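Local coordinates for protein alkyl hydroperoxide reductase/ Thiol specific antioxidant/ Mal allergen (Burkholderia ambifaria, PDB 5ENU) that probably reduces hydrogen peroxide and organic hydroperoxides through a reactive cysteine thiol, within a thioredoxin-like fold, at residues D47-R60 and D85-L97. Sequence-based numbering, arbitrary orientation. Where two conformers were deposited one is given.
Sequences DNTPGCTTEGLQFR and DNFKAKLELPFPL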
loop_
_atom_site.group_PDB
_atom_site.type_symbol
_atom_site.label_atom_id
_atom_site.label_comp_id
_atom_site.label_asym_id
_atom_site.label_seq_id
_atom_site.Cartn_x
_atom_site.Cartn_y
_atom_site.Cartn_z
ATOM N N ASP A 47 3.270 11.067 3.709
ATOM C CA ASP A 47 2.274 12.033 3.257
ATOM C C ASP A 47 2.948 13.360 2.919
ATOM O O ASP A 47 3.873 13.804 3.608
ATOM C CB ASP A 47 1.252 12.311 4.373
ATOM C CG ASP A 47 0.295 11.157 4.640
ATOM O OD1 ASP A 47 0.328 10.140 3.913
ATOM O OD2 ASP A 47 -0.517 11.264 5.598
ATOM N N ASN A 48 2.483 13.991 1.840
ATOM C CA ASN A 48 2.794 15.366 1.450
ATOM C C ASN A 48 4.147 15.541 0.780
ATOM O O ASN A 48 4.549 16.688 0.544
ATOM C CB ASN A 48 2.600 16.390 2.573
ATOM C CG ASN A 48 1.201 16.367 3.107
ATOM O OD1 ASN A 48 0.257 16.625 2.363
ATOM N ND2 ASN A 48 1.044 15.980 4.371
ATOM N N THR A 49 4.846 14.473 0.457
ATOM C CA THR A 49 6.087 14.642 -0.281
ATOM C C THR A 49 5.803 14.553 -1.774
ATOM O O THR A 49 4.747 14.045 -2.185
ATOM C CB THR A 49 7.091 13.561 0.135
ATOM O OG1 THR A 49 6.544 12.275 -0.138
ATOM C CG2 THR A 49 7.408 13.651 1.620
ATOM N N PRO A 50 6.726 15.031 -2.623
ATOM C CA PRO A 50 6.436 15.065 -4.074
ATOM C C PRO A 50 6.126 13.709 -4.683
ATOM O O PRO A 50 5.123 13.576 -5.405
ATOM C CB PRO A 50 7.700 15.718 -4.668
ATOM C CG PRO A 50 8.249 16.552 -3.551
ATOM C CD PRO A 50 7.962 15.773 -2.295
ATOM N N GLY A 51 6.960 12.697 -4.426
ATOM C CA GLY A 51 6.755 11.402 -5.057
ATOM C C GLY A 51 5.491 10.721 -4.566
ATOM O O GLY A 51 4.749 10.116 -5.355
ATOM N N CYS A 52 5.211 10.826 -3.264
ATOM C CA CYS A 52 4.018 10.196 -2.711
ATOM C C CYS A 52 2.749 10.914 -3.160
ATOM O O CYS A 52 1.710 10.275 -3.352
ATOM C CB CYS A 52 4.137 10.141 -1.183
ATOM S SG CYS A 52 5.598 9.234 -0.650
ATOM N N THR A 53 2.836 12.225 -3.404
ATOM C CA THR A 53 1.708 12.958 -3.957
ATOM C C THR A 53 1.441 12.516 -5.394
ATOM O O THR A 53 0.302 12.209 -5.763
ATOM C CB THR A 53 1.995 14.462 -3.868
ATOM O OG1 THR A 53 2.126 14.837 -2.492
ATOM C CG2 THR A 53 0.879 15.282 -4.533
ATOM N N THR A 54 2.488 12.443 -6.220
ATOM C CA THR A 54 2.301 11.990 -7.599
ATOM C C THR A 54 1.729 10.574 -7.634
ATOM O O THR A 54 0.795 10.290 -8.396
ATOM C CB THR A 54 3.624 12.052 -8.365
ATOM O OG1 THR A 54 4.106 13.405 -8.370
ATOM C CG2 THR A 54 3.446 11.570 -9.807
ATOM N N GLU A 55 2.279 9.666 -6.815
ATOM C CA GLU A 55 1.772 8.299 -6.801
ATOM C C GLU A 55 0.284 8.255 -6.450
ATOM O O GLU A 55 -0.504 7.574 -7.116
ATOM C CB GLU A 55 2.601 7.436 -5.845
ATOM C CG GLU A 55 2.248 5.956 -5.951
ATOM C CD GLU A 55 3.107 5.028 -5.109
ATOM O OE1 GLU A 55 3.785 5.508 -4.179
ATOM O OE2 GLU A 55 3.083 3.798 -5.406
ATOM N N GLY A 56 -0.112 8.973 -5.405
ATOM C CA GLY A 56 -1.521 9.012 -5.034
ATOM C C GLY A 56 -2.404 9.576 -6.136
ATOM O O GLY A 56 -3.463 9.015 -6.443
ATOM N N LEU A 57 -1.966 10.674 -6.774
ATOM C CA LEU A 57 -2.737 11.282 -7.860
ATOM C C LEU A 57 -2.840 10.363 -9.067
ATOM O O LEU A 57 -3.874 10.356 -9.749
ATOM C CB LEU A 57 -2.112 12.620 -8.261
ATOM C CG LEU A 57 -2.336 13.741 -7.230
ATOM C CD1 LEU A 57 -1.582 14.978 -7.660
ATOM C CD2 LEU A 57 -3.804 14.058 -7.052
ATOM N N GLN A 58 -1.797 9.563 -9.336
ATOM C CA GLN A 58 -1.853 8.678 -10.493
ATOM C C GLN A 58 -2.759 7.480 -10.229
ATOM O O GLN A 58 -3.515 7.062 -11.118
ATOM C CB GLN A 58 -0.430 8.299 -10.945
ATOM C CG GLN A 58 0.255 9.511 -11.618
ATOM C CD GLN A 58 1.667 9.253 -12.109
ATOM O OE1 GLN A 58 2.375 8.414 -11.582
ATOM N NE2 GLN A 58 2.091 10.020 -13.104
ATOM N N PHE A 59 -2.752 6.954 -8.995
ATOM C CA PHE A 59 -3.744 5.938 -8.654
ATOM C C PHE A 59 -5.153 6.515 -8.723
ATOM O O PHE A 59 -6.080 5.839 -9.192
ATOM C CB PHE A 59 -3.485 5.334 -7.266
ATOM C CG PHE A 59 -2.483 4.199 -7.254
ATOM C CD1 PHE A 59 -2.765 3.008 -7.893
ATOM C CD2 PHE A 59 -1.272 4.319 -6.566
ATOM C CE1 PHE A 59 -1.859 1.960 -7.875
ATOM C CE2 PHE A 59 -0.360 3.260 -6.522
ATOM C CZ PHE A 59 -0.661 2.082 -7.190
ATOM N N ARG A 60 -5.331 7.775 -8.290
ATOM C CA ARG A 60 -6.639 8.427 -8.390
ATOM C C ARG A 60 -7.108 8.510 -9.838
ATOM O O ARG A 60 -8.271 8.213 -10.149
ATOM C CB ARG A 60 -6.575 9.831 -7.786
ATOM C CG ARG A 60 -7.780 10.684 -8.096
ATOM C CD ARG A 60 -7.623 11.997 -7.395
ATOM N NE ARG A 60 -8.786 12.860 -7.580
ATOM C CZ ARG A 60 -8.874 13.773 -8.537
ATOM N NH1 ARG A 60 -9.961 14.541 -8.647
ATOM N NH2 ARG A 60 -7.861 13.923 -9.381
ATOM N N ASP A 85 -6.107 12.068 6.779
ATOM C CA ASP A 85 -7.340 12.770 6.429
ATOM C C ASP A 85 -7.035 14.020 5.612
ATOM O O ASP A 85 -7.727 14.319 4.629
ATOM C CB ASP A 85 -8.101 13.168 7.697
ATOM C CG ASP A 85 -8.830 12.007 8.354
ATOM O OD1 ASP A 85 -9.071 10.970 7.701
ATOM O OD2 ASP A 85 -9.168 12.146 9.550
ATOM N N ASN A 86 -6.015 14.774 6.027
ATOM C CA ASN A 86 -5.630 15.988 5.314
ATOM C C ASN A 86 -5.114 15.663 3.921
ATOM O O ASN A 86 -5.486 16.321 2.942
ATOM C CB ASN A 86 -4.578 16.741 6.130
ATOM C CG ASN A 86 -5.199 17.556 7.244
ATOM O OD1 ASN A 86 -6.118 18.336 7.004
ATOM N ND2 ASN A 86 -4.711 17.374 8.471
ATOM N N PHE A 87 -4.251 14.649 3.817
ATOM C CA PHE A 87 -3.633 14.302 2.542
ATOM C C PHE A 87 -4.678 13.763 1.570
ATOM O O PHE A 87 -4.702 14.146 0.394
ATOM C CB PHE A 87 -2.540 13.264 2.828
ATOM C CG PHE A 87 -1.671 12.890 1.645
ATOM C CD1 PHE A 87 -0.992 13.851 0.917
ATOM C CD2 PHE A 87 -1.444 11.556 1.335
ATOM C CE1 PHE A 87 -0.164 13.492 -0.139
ATOM C CE2 PHE A 87 -0.628 11.202 0.302
ATOM C CZ PHE A 87 0.014 12.162 -0.436
ATOM N N LYS A 88 -5.567 12.889 2.054
ATOM C CA LYS A 88 -6.659 12.385 1.221
ATOM C C LYS A 88 -7.559 13.518 0.735
ATOM O O LYS A 88 -7.984 13.527 -0.434
ATOM C CB LYS A 88 -7.469 11.352 2.015
ATOM C CG LYS A 88 -8.683 10.769 1.282
ATOM C CD LYS A 88 -9.368 9.743 2.157
ATOM C CE LYS A 88 -10.744 9.371 1.631
ATOM N NZ LYS A 88 -10.704 8.505 0.447
ATOM N N ALA A 89 -7.867 14.483 1.615
ATOM C CA ALA A 89 -8.695 15.622 1.211
ATOM C C ALA A 89 -7.982 16.501 0.182
ATOM O O ALA A 89 -8.593 16.943 -0.801
ATOM C CB ALA A 89 -9.091 16.430 2.447
ATOM N N LYS A 90 -6.696 16.780 0.400
ATOM C CA LYS A 90 -5.949 17.647 -0.508
ATOM C C LYS A 90 -5.897 17.065 -1.915
ATOM O O LYS A 90 -6.022 17.801 -2.903
ATOM C CB LYS A 90 -4.532 17.857 0.029
ATOM C CG LYS A 90 -3.675 18.724 -0.882
ATOM C CD LYS A 90 -2.415 19.213 -0.209
ATOM C CE LYS A 90 -1.425 18.135 -0.037
ATOM N NZ LYS A 90 -0.161 18.709 0.497
ATOM N N LEU A 91 -5.693 15.752 -2.026
ATOM C CA LEU A 91 -5.584 15.088 -3.313
ATOM C C LEU A 91 -6.919 14.555 -3.819
ATOM O O LEU A 91 -6.976 14.018 -4.936
ATOM C CB LEU A 91 -4.569 13.940 -3.222
ATOM C CG LEU A 91 -3.068 14.263 -3.268
ATOM C CD1 LEU A 91 -2.612 15.185 -2.138
ATOM C CD2 LEU A 91 -2.280 12.961 -3.251
ATOM N N GLU A 92 -7.979 14.664 -3.022
ATOM C CA GLU A 92 -9.290 14.131 -3.386
ATOM C C GLU A 92 -9.201 12.652 -3.763
ATOM O O GLU A 92 -9.739 12.203 -4.773
ATOM C CB GLU A 92 -9.953 14.967 -4.481
ATOM C CG GLU A 92 -10.026 16.439 -4.119
ATOM C CD GLU A 92 -10.828 17.256 -5.110
ATOM O OE1 GLU A 92 -11.273 16.693 -6.136
ATOM O OE2 GLU A 92 -11.012 18.466 -4.855
ATOM N N LEU A 93 -8.508 11.890 -2.930
ATOM C CA LEU A 93 -8.307 10.469 -3.228
ATOM C C LEU A 93 -9.613 9.711 -3.029
ATOM O O LEU A 93 -10.290 9.918 -2.009
ATOM C CB LEU A 93 -7.222 9.857 -2.328
ATOM C CG LEU A 93 -5.824 10.486 -2.438
ATOM C CD1 LEU A 93 -4.858 9.782 -1.477
ATOM C CD2 LEU A 93 -5.310 10.422 -3.877
ATOM N N PRO A 94 -9.992 8.834 -3.959
ATOM C CA PRO A 94 -11.246 8.075 -3.842
ATOM C C PRO A 94 -11.093 6.731 -3.143
ATOM O O PRO A 94 -12.004 5.903 -3.228
ATOM C CB PRO A 94 -11.624 7.853 -5.315
ATOM C CG PRO A 94 -10.307 7.701 -5.985
ATOM C CD PRO A 94 -9.393 8.686 -5.293
ATOM N N PHE A 95 -9.981 6.506 -2.460
ATOM C CA PHE A 95 -9.662 5.225 -1.862
ATOM C C PHE A 95 -9.065 5.490 -0.492
ATOM O O PHE A 95 -8.660 6.622 -0.193
ATOM C CB PHE A 95 -8.706 4.418 -2.762
ATOM C CG PHE A 95 -7.440 5.147 -3.128
ATOM C CD1 PHE A 95 -6.381 5.238 -2.225
ATOM C CD2 PHE A 95 -7.295 5.721 -4.396
ATOM C CE1 PHE A 95 -5.204 5.906 -2.568
ATOM C CE2 PHE A 95 -6.113 6.384 -4.734
ATOM C CZ PHE A 95 -5.080 6.474 -3.823
ATOM N N PRO A 96 -9.015 4.474 0.374
ATOM C CA PRO A 96 -8.578 4.689 1.762
ATOM C C PRO A 96 -7.064 4.717 1.914
ATOM O O PRO A 96 -6.318 4.187 1.093
ATOM C CB PRO A 96 -9.132 3.468 2.519
ATOM C CG PRO A 96 -9.964 2.698 1.535
ATOM C CD PRO A 96 -9.583 3.129 0.162
ATOM N N LEU A 97 -6.626 5.322 3.021
ATOM C CA LEU A 97 -5.232 5.291 3.458
ATOM C C LEU A 97 -5.174 4.663 4.849
ATOM O O LEU A 97 -5.832 5.151 5.776
ATOM C CB LEU A 97 -4.640 6.706 3.519
ATOM C CG LEU A 97 -4.638 7.488 2.203
ATOM C CD1 LEU A 97 -4.128 8.909 2.468
ATOM C CD2 LEU A 97 -3.792 6.787 1.114
HETATM O O HOH W 1 1.406 17.260 -1.392
HETATM O O HOH W 2 -12.486 14.585 -6.851
#
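The peroxiredoxin loop and helix that carry Cys52, in the TPGCT sequence of the family's peroxidatic cysteine, pack here on helix 81-91 through the ring of Phe87. The axes of helices 50-60 and 85-91 cross at -57°. Phe87 reaches across because its CG lies anti to the backbone N (chi1 -173°), which lays one face of the ring against the loop: Asp47 CA sits over its centre, 4.1 Å from the ring centroid, and Asn48 N comes within 3.3 Å of Phe87 CE1, while Thr53 OG1 and Cys52 O meet the edge. The Asp47 carboxylate lies over the same face, displaced toward CD2, its plane tilted 23° from that of the ring, and is held by Tyr44, Ser83 and His84. Further along, Gly56 brings its backbone close to the leucines, its O lying 3.5 Å from Leu93 CD2, and Leu57 CD2 rests against Leu91 CG. The Phe95 ring turns its edge to the Gly56 carbonyl and Arg60 N.

Polar contacts close both ends. Lys90 bends at chi3 to give Asn48 OD1 a hydrogen bond from NZ of 2.8 Å, and one water joins NZ to Thr53 OG1. Arg60, extended from CG to NE, runs alongside the Schellman motif that closes helix 81-91, with Glu92 as its C-prime residue. In the conformers given, since both residues have a second one, Arg60 NE donates a weak 3.0 Å bond to Glu92 O, and NH1 forms a long salt bridge with Glu92 OE1, 3.6 Å apart. The contact thus packs the loop and first turns of the cysteine's helix against helix 81-91 and the loop after it, through an apolar core of buried Phe87, Leu91 and Leu93, its polar bonds confined to exposed or partly exposed residues at the two ends.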